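Local coordinates for beta-ketoacyl-[acyl-carrier-protein] synthase III (Pseudomonas aeruginosa, PDB 2X3E) that probably catalyses the first condensation of fatty acid synthesis, joining acetyl-CoA and malonyl-ACP to give 3-oxobutanoyl-ACP, and works as a homodimer, at residues A155-G160 / N280-S285. The protein carries 1 engineered substitution. Numbering follows the deposited sequence.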
loop_
_atom_site.group_PDB
_atom_site.type_symbol
_atom_site.label_atom_id
_atom_site.label_comp_id
_atom_site.label_asym_id
_atom_site.label_seq_id
_atom_site.Cartn_x
_atom_site.Cartn_y
_atom_site.Cartn_z
ATOM N N ALA A 155 -15.307 -10.005 -20.402
ATOM C CA ALA A 155 -16.369 -10.914 -19.956
ATOM C C ALA A 155 -16.296 -11.203 -18.450
ATOM O O ALA A 155 -17.318 -11.486 -17.826
ATOM C CB ALA A 155 -16.319 -12.218 -20.748
ATOM N N LEU A 156 -15.102 -11.118 -17.870
ATOM C CA LEU A 156 -14.872 -11.545 -16.488
ATOM C C LEU A 156 -14.927 -10.395 -15.478
ATOM O O LEU A 156 -15.554 -10.517 -14.420
ATOM C CB LEU A 156 -13.509 -12.247 -16.390
ATOM C CG LEU A 156 -13.040 -12.769 -15.028
ATOM C CD1 LEU A 156 -14.032 -13.772 -14.470
ATOM C CD2 LEU A 156 -11.651 -13.398 -15.164
ATOM N N PHE A 157 -14.270 -9.284 -15.801
ATOM C CA PHE A 157 -13.993 -8.246 -14.809
ATOM C C PHE A 157 -15.068 -7.166 -14.696
ATOM O O PHE A 157 -15.605 -6.688 -15.690
ATOM C CB PHE A 157 -12.618 -7.600 -15.055
ATOM C CG PHE A 157 -11.470 -8.493 -14.693
ATOM C CD1 PHE A 157 -11.105 -8.663 -13.369
ATOM C CD2 PHE A 157 -10.772 -9.184 -15.671
ATOM C CE1 PHE A 157 -10.061 -9.505 -13.021
ATOM C CE2 PHE A 157 -9.729 -10.021 -15.332
ATOM C CZ PHE A 157 -9.369 -10.180 -14.003
ATOM N N GLY A 158 -15.354 -6.791 -13.456
ATOM C CA GLY A 158 -16.265 -5.686 -13.154
ATOM C C GLY A 158 -15.656 -4.769 -12.115
ATOM O O GLY A 158 -14.558 -5.035 -11.614
ATOM N N ASP A 159 -16.382 -3.703 -11.785
ATOM C CA ASP A 159 -15.920 -2.663 -10.866
ATOM C C ASP A 159 -16.775 -2.623 -9.606
ATOM O O ASP A 159 -17.941 -3.026 -9.610
ATOM C CB ASP A 159 -15.998 -1.286 -11.538
ATOM C CG ASP A 159 -15.183 -1.198 -12.815
ATOM O OD1 ASP A 159 -14.226 -1.983 -12.982
ATOM O OD2 ASP A 159 -15.493 -0.318 -13.651
ATOM N N GLY A 160 -16.208 -2.096 -8.528
ATOM C CA GLY A 160 -16.956 -1.958 -7.289
ATOM C C GLY A 160 -16.084 -1.691 -6.092
ATOM O O GLY A 160 -14.852 -1.671 -6.195
ATOM N N ASN A 280 -15.825 -10.268 -11.629
ATOM C CA ASN A 280 -14.611 -10.297 -10.821
ATOM C C ASN A 280 -14.189 -8.858 -10.567
ATOM O O ASN A 280 -13.767 -8.165 -11.490
ATOM C CB ASN A 280 -13.519 -11.071 -11.573
ATOM C CG ASN A 280 -12.190 -11.113 -10.833
ATOM O OD1 ASN A 280 -11.895 -10.259 -10.005
ATOM N ND2 ASN A 280 -11.366 -12.105 -11.161
ATOM N N THR A 281 -14.328 -8.410 -9.321
ATOM C CA THR A 281 -14.045 -7.025 -8.944
ATOM C C THR A 281 -12.728 -6.878 -8.162
ATOM O O THR A 281 -12.500 -5.854 -7.507
ATOM C CB THR A 281 -15.210 -6.438 -8.123
ATOM O OG1 THR A 281 -15.409 -7.217 -6.938
ATOM C CG2 THR A 281 -16.500 -6.429 -8.941
ATOM N N VAL A 282 -11.861 -7.892 -8.248
ATOM C CA VAL A 282 -10.498 -7.831 -7.680
ATOM C C VAL A 282 -10.539 -7.533 -6.171
ATOM O O VAL A 282 -11.160 -8.298 -5.437
ATOM C CB VAL A 282 -9.585 -6.865 -8.493
ATOM C CG1 VAL A 282 -8.121 -7.032 -8.098
ATOM C CG2 VAL A 282 -9.732 -7.127 -9.977
ATOM N N ALA A 283 -9.940 -6.445 -5.687
ATOM C CA ALA A 283 -9.870 -6.223 -4.233
ATOM C C ALA A 283 -11.258 -6.096 -3.576
ATOM O O ALA A 283 -11.417 -6.409 -2.399
ATOM C CB ALA A 283 -8.974 -5.001 -3.895
ATOM N N ALA A 284 -12.259 -5.670 -4.346
ATOM C CA ALA A 284 -13.637 -5.543 -3.847
ATOM C C ALA A 284 -14.405 -6.869 -3.722
ATOM O O ALA A 284 -15.486 -6.901 -3.122
ATOM C CB ALA A 284 -14.425 -4.584 -4.739
ATOM N N SER A 285 -13.866 -7.959 -4.272
ATOM C CA SER A 285 -14.669 -9.173 -4.489
ATOM C C SER A 285 -15.177 -9.808 -3.197
ATOM O O SER A 285 -16.354 -10.174 -3.100
ATOM C CB SER A 285 -13.896 -10.199 -5.325
ATOM O OG SER A 285 -12.799 -10.748 -4.613
#
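Phe157 and Asn280 pair their backbones as a single beta bridge in the core of this thiolase-fold enzyme. The bridge joins the loop running from helix 151-156 into strand 160-169 to the loop ahead of helix 285-295. It lies at the predicted active site: Asn280 is one of its residues, and the nearest atoms of its side chain and that of His250 are about 3 Å apart.

Two backbone hydrogen bonds make the bridge. Asn280 N donates to Leu156 O at 2.8 Å. Gly158 N donates to Asn280 O at 2.9 Å. A CA-H...O contact from Thr281 CA to Gly158 O continues the pairing.

Side-chain packing centres on Asn280. Its CG is anti to the backbone N (chi1 178°), which lays the amide alongside the Phe157 ring. The two planes are 41° apart, and Phe157 CE1 lies 3.5 Å from Asn280 CG. Val282 CG2 touches the same part of the ring, and Leu156 CG packs over one ring face near its rim. Further along, Ala284 CB lies 3.3 Å from Gly160 O.

Both ends of the Asn280 amide are held, which fixes its rotation. ND2 donates to Ala252 O. OD1 closes an Asx turn, accepting from Val282 N at 2.9 Å, with the donor almost in line with the side-chain C=O.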